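Local coordinates for protein putative prolyl-tRNA synthetase (Leishmania major, PDB 5XIL) that probably joins L-proline to its cognate tRNA at the expense of ATP, this piece holding the class II catalytic core, anticodon-binding and C-terminal zinc-binding parts, at residues V185-G197 and H399-E411. Numbering follows the deposited sequence.
Sequences VYEQLLAVPVVRG and HAQMYARAKETME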
loop_
_atom_site.group_PDB
_atom_site.type_symbol
_atom_site.label_atom_id
_atom_site.label_comp_id
_atom_site.label_asym_id
_atom_site.label_seq_id
_atom_site.Cartn_x
_atom_site.Cartn_y
_atom_site.Cartn_z
ATOM N N VAL A 185 12.104 -2.680 10.790
ATOM C CA VAL A 185 10.919 -1.833 11.065
ATOM C C VAL A 185 11.012 -1.071 12.370
ATOM O O VAL A 185 10.957 0.174 12.384
ATOM C CB VAL A 185 9.567 -2.577 10.945
ATOM C CG1 VAL A 185 8.402 -1.694 11.374
ATOM C CG2 VAL A 185 9.370 -3.030 9.514
ATOM N N TYR A 186 11.176 -1.793 13.470
ATOM C CA TYR A 186 11.218 -1.179 14.766
ATOM C C TYR A 186 12.430 -0.254 14.906
ATOM O O TYR A 186 12.275 0.907 15.274
ATOM C CB TYR A 186 11.311 -2.253 15.859
ATOM C CG TYR A 186 9.935 -2.799 16.190
ATOM C CD1 TYR A 186 9.059 -2.030 16.950
ATOM C CD2 TYR A 186 9.480 -4.022 15.745
ATOM C CE1 TYR A 186 7.803 -2.454 17.280
ATOM C CE2 TYR A 186 8.202 -4.494 16.057
ATOM C CZ TYR A 186 7.383 -3.737 16.894
ATOM O OH TYR A 186 6.068 -4.051 17.217
ATOM N N GLU A 187 13.577 -0.751 14.508
ATOM C CA GLU A 187 14.824 -0.007 14.735
ATOM C C GLU A 187 15.008 1.220 13.792
ATOM O O GLU A 187 15.310 2.354 14.265
ATOM C CB GLU A 187 16.044 -0.933 14.644
ATOM C CG GLU A 187 16.181 -1.958 15.740
ATOM C CD GLU A 187 17.229 -3.037 15.466
ATOM O OE1 GLU A 187 17.575 -3.254 14.327
ATOM O OE2 GLU A 187 17.651 -3.758 16.398
ATOM N N GLN A 188 14.829 0.962 12.504
ATOM C CA GLN A 188 15.172 1.921 11.457
ATOM C C GLN A 188 14.040 2.862 11.206
ATOM O O GLN A 188 14.297 4.037 10.942
ATOM C CB GLN A 188 15.587 1.227 10.183
ATOM C CG GLN A 188 16.816 0.416 10.418
ATOM C CD GLN A 188 17.256 -0.299 9.188
ATOM O OE1 GLN A 188 16.942 0.089 8.037
ATOM N NE2 GLN A 188 17.970 -1.370 9.401
ATOM N N LEU A 189 12.780 2.411 11.302
ATOM C CA LEU A 189 11.660 3.344 11.149
ATOM C C LEU A 189 11.221 3.946 12.427
ATOM O O LEU A 189 10.937 5.135 12.492
ATOM C CB LEU A 189 10.455 2.749 10.443
ATOM C CG LEU A 189 10.456 2.627 8.960
ATOM C CD1 LEU A 189 9.033 2.124 8.623
ATOM C CD2 LEU A 189 10.631 3.958 8.264
ATOM N N LEU A 190 11.084 3.135 13.496
ATOM C CA LEU A 190 10.382 3.616 14.641
ATOM C C LEU A 190 11.292 3.992 15.829
ATOM O O LEU A 190 10.794 4.363 16.856
ATOM C CB LEU A 190 9.362 2.537 15.080
ATOM C CG LEU A 190 8.410 2.017 14.022
ATOM C CD1 LEU A 190 7.460 0.974 14.638
ATOM C CD2 LEU A 190 7.671 3.116 13.299
ATOM N N ALA A 191 12.596 3.771 15.662
ATOM C CA ALA A 191 13.645 4.062 16.640
ATOM C C ALA A 191 13.407 3.287 17.956
ATOM O O ALA A 191 13.696 3.752 19.067
ATOM C CB ALA A 191 13.792 5.575 16.863
ATOM N N VAL A 192 12.803 2.091 17.799
ATOM C CA VAL A 192 12.487 1.233 18.953
ATOM C C VAL A 192 13.477 0.077 18.970
ATOM O O VAL A 192 13.586 -0.621 18.001
ATOM C CB VAL A 192 11.043 0.649 18.799
ATOM C CG1 VAL A 192 10.803 -0.439 19.855
ATOM C CG2 VAL A 192 10.001 1.762 18.895
ATOM N N PRO A 193 14.120 -0.196 20.116
ATOM C CA PRO A 193 15.013 -1.298 20.157
ATOM C C PRO A 193 14.248 -2.603 20.431
ATOM O O PRO A 193 13.204 -2.583 21.064
ATOM C CB PRO A 193 15.917 -0.970 21.330
ATOM C CG PRO A 193 15.030 -0.235 22.287
ATOM C CD PRO A 193 14.147 0.596 21.353
ATOM N N VAL A 194 14.855 -3.696 20.018
ATOM C CA VAL A 194 14.202 -4.977 20.132
ATOM C C VAL A 194 15.197 -6.002 20.638
ATOM O O VAL A 194 16.438 -5.829 20.440
ATOM C CB VAL A 194 13.595 -5.457 18.788
ATOM C CG1 VAL A 194 12.613 -4.478 18.267
ATOM C CG2 VAL A 194 14.656 -5.773 17.746
ATOM N N VAL A 195 14.666 -7.103 21.162
ATOM C CA VAL A 195 15.448 -8.340 21.393
ATOM C C VAL A 195 15.057 -9.431 20.399
ATOM O O VAL A 195 13.949 -9.925 20.454
ATOM C CB VAL A 195 15.295 -8.859 22.871
ATOM C CG1 VAL A 195 16.040 -10.174 23.067
ATOM C CG2 VAL A 195 15.892 -7.814 23.800
ATOM N N ARG A 196 15.930 -9.760 19.455
ATOM C CA ARG A 196 15.675 -10.886 18.531
ATOM C C ARG A 196 15.900 -12.148 19.292
ATOM O O ARG A 196 16.946 -12.312 19.925
ATOM C CB ARG A 196 16.684 -10.823 17.375
ATOM C CG ARG A 196 16.594 -9.591 16.489
ATOM C CD ARG A 196 17.955 -9.363 15.835
ATOM N NE ARG A 196 17.988 -8.294 14.835
ATOM C CZ ARG A 196 18.069 -7.012 15.078
ATOM N NH1 ARG A 196 18.077 -6.579 16.299
ATOM N NH2 ARG A 196 18.215 -6.167 14.047
ATOM N N GLY A 197 14.971 -13.100 19.177
ATOM C CA GLY A 197 15.169 -14.398 19.855
ATOM C C GLY A 197 14.160 -15.439 19.394
ATOM O O GLY A 197 13.420 -15.233 18.427
ATOM N N HIS A 399 16.531 10.948 14.998
ATOM C CA HIS A 399 16.344 9.479 14.956
ATOM C C HIS A 399 17.387 8.753 15.812
ATOM O O HIS A 399 17.042 7.903 16.692
ATOM C CB HIS A 399 16.431 8.913 13.555
ATOM C CG HIS A 399 16.234 7.432 13.498
ATOM N ND1 HIS A 399 14.967 6.859 13.473
ATOM C CD2 HIS A 399 17.109 6.406 13.595
ATOM C CE1 HIS A 399 15.088 5.541 13.495
ATOM N NE2 HIS A 399 16.368 5.237 13.615
ATOM N N ALA A 400 18.646 9.071 15.569
ATOM C CA ALA A 400 19.732 8.430 16.259
ATOM C C ALA A 400 19.635 8.584 17.766
ATOM O O ALA A 400 19.892 7.622 18.512
ATOM C CB ALA A 400 21.119 8.897 15.742
ATOM N N GLN A 401 19.333 9.767 18.221
ATOM C CA GLN A 401 19.256 10.035 19.615
ATOM C C GLN A 401 18.076 9.328 20.299
ATOM O O GLN A 401 18.188 8.832 21.398
ATOM C CB GLN A 401 19.251 11.542 19.835
ATOM C CG GLN A 401 20.569 12.188 19.404
ATOM C CD GLN A 401 20.669 13.668 19.719
ATOM O OE1 GLN A 401 20.368 14.084 20.787
ATOM N NE2 GLN A 401 21.158 14.432 18.792
ATOM N N MET A 402 16.947 9.314 19.619
ATOM C CA MET A 402 15.773 8.671 20.193
ATOM C C MET A 402 16.031 7.185 20.354
ATOM O O MET A 402 15.578 6.582 21.366
ATOM C CB MET A 402 14.547 8.874 19.259
ATOM C CG MET A 402 13.972 10.268 19.320
ATOM S SD MET A 402 12.571 10.497 18.215
ATOM C CE MET A 402 11.358 9.410 19.038
ATOM N N TYR A 403 16.642 6.596 19.346
ATOM C CA TYR A 403 16.967 5.161 19.347
ATOM C C TYR A 403 17.927 4.893 20.497
ATOM O O TYR A 403 17.724 3.961 21.290
ATOM C CB TYR A 403 17.493 4.697 18.025
ATOM C CG TYR A 403 17.904 3.262 18.063
ATOM C CD1 TYR A 403 16.938 2.245 18.063
ATOM C CD2 TYR A 403 19.230 2.905 18.231
ATOM C CE1 TYR A 403 17.319 0.905 18.183
ATOM C CE2 TYR A 403 19.606 1.586 18.430
ATOM C CZ TYR A 403 18.627 0.586 18.355
ATOM O OH TYR A 403 18.978 -0.723 18.495
ATOM N N ALA A 404 18.963 5.725 20.594
ATOM C CA ALA A 404 19.979 5.540 21.638
ATOM C C ALA A 404 19.429 5.627 23.034
ATOM O O ALA A 404 19.770 4.777 23.890
ATOM C CB ALA A 404 21.199 6.526 21.415
ATOM N N ARG A 405 18.547 6.585 23.294
ATOM C CA ARG A 405 17.976 6.792 24.572
ATOM C C ARG A 405 17.067 5.555 24.926
ATOM O O ARG A 405 17.117 5.049 26.043
ATOM C CB ARG A 405 17.138 8.055 24.598
ATOM C CG ARG A 405 16.245 8.278 25.808
ATOM C CD ARG A 405 17.027 8.822 26.997
ATOM N NE ARG A 405 16.212 8.918 28.224
ATOM C CZ ARG A 405 16.703 8.907 29.470
ATOM N NH1 ARG A 405 18.006 8.798 29.679
ATOM N NH2 ARG A 405 15.882 8.986 30.521
ATOM N N ALA A 406 16.264 5.131 23.980
ATOM C CA ALA A 406 15.406 3.945 24.179
ATOM C C ALA A 406 16.225 2.699 24.390
ATOM O O ALA A 406 15.896 1.942 25.306
ATOM C CB ALA A 406 14.448 3.780 23.010
ATOM N N LYS A 407 17.290 2.491 23.625
ATOM C CA LYS A 407 18.149 1.314 23.781
ATOM C C LYS A 407 18.787 1.241 25.200
ATOM O O LYS A 407 18.856 0.143 25.840
ATOM C CB LYS A 407 19.198 1.290 22.693
ATOM C CG LYS A 407 19.981 0.010 22.590
ATOM C CD LYS A 407 21.114 0.122 21.585
ATOM C CE LYS A 407 22.117 -1.042 21.704
ATOM N NZ LYS A 407 21.430 -2.273 21.214
ATOM N N GLU A 408 19.255 2.385 25.669
ATOM C CA GLU A 408 19.839 2.544 27.029
ATOM C C GLU A 408 18.825 2.218 28.136
ATOM O O GLU A 408 19.140 1.517 29.109
ATOM C CB GLU A 408 20.343 4.002 27.253
ATOM C CG GLU A 408 20.828 4.253 28.675
ATOM C CD GLU A 408 21.220 5.718 28.964
ATOM O OE1 GLU A 408 20.357 6.489 29.446
ATOM O OE2 GLU A 408 22.386 6.073 28.703
ATOM N N THR A 409 17.639 2.755 28.033
ATOM C CA THR A 409 16.602 2.460 28.924
ATOM C C THR A 409 16.324 0.888 28.945
ATOM O O THR A 409 16.201 0.267 30.048
ATOM C CB THR A 409 15.380 3.266 28.543
ATOM O OG1 THR A 409 15.677 4.676 28.730
ATOM C CG2 THR A 409 14.236 2.875 29.363
ATOM N N MET A 410 16.244 0.286 27.756
ATOM C CA MET A 410 16.024 -1.114 27.605
ATOM C C MET A 410 17.070 -1.906 28.276
ATOM O O MET A 410 16.721 -2.823 29.070
ATOM C CB MET A 410 15.824 -1.522 26.134
ATOM C CG MET A 410 15.618 -3.044 25.908
ATOM S SD MET A 410 15.620 -3.570 24.170
ATOM C CE MET A 410 17.350 -3.419 23.758
ATOM N N GLU A 411 18.345 -1.623 27.966
ATOM C CA GLU A 411 19.427 -2.380 28.522
ATOM C C GLU A 411 19.532 -2.224 30.018
ATOM O O GLU A 411 19.861 -3.211 30.704
ATOM C CB GLU A 411 20.723 -2.045 27.811
ATOM C CG GLU A 411 20.740 -2.538 26.373
ATOM C CD GLU A 411 21.905 -2.047 25.552
ATOM O OE1 GLU A 411 22.594 -1.088 25.958
ATOM O OE2 GLU A 411 22.101 -2.618 24.478
HETATM O O HOH W 1 17.587 -2.994 18.960
HETATM O O HOH W 2 12.340 7.738 12.830
#
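His399 (chi1 -180°) and Tyr403 (chi1 176°) both hold CG opposite the backbone N, which lets the His399 ring reach the carbonyls of the last turn of helix 168-189 and the Tyr403 ring reach the loop after it. The NE2 of His399 gives a weak, bent hydrogen bond to Glu187 O (3.1 Å, 122°), close to the ring plane. At ND1 a water links the ring to Leu189 O. Ala191, with positive phi just after the helix, packs its CB 3.6 Å from His399 CE1.

One turn on, the Tyr403 ring lies with its edge to the backbone of Ala191 and Val192. One water lies 2.7 Å from Tyr403 OH, donates to Glu187 OE2 and accepts from Val194 N. Arg196 holds that carboxylate end-on, NH1 to OE2 and NH2 to OE1. This two-nitrogen grip would restrict the turning of the carboxylate.

Pro193 sits against the helix: its CD is 3.6 Å from Ala406 CB, and its CB is 3.7 Å from Met410 CE. The contact packs the helix-to-strand connection of the class II synthetase catalytic core against helix 387-412, which runs on to the magnesium ligand His413.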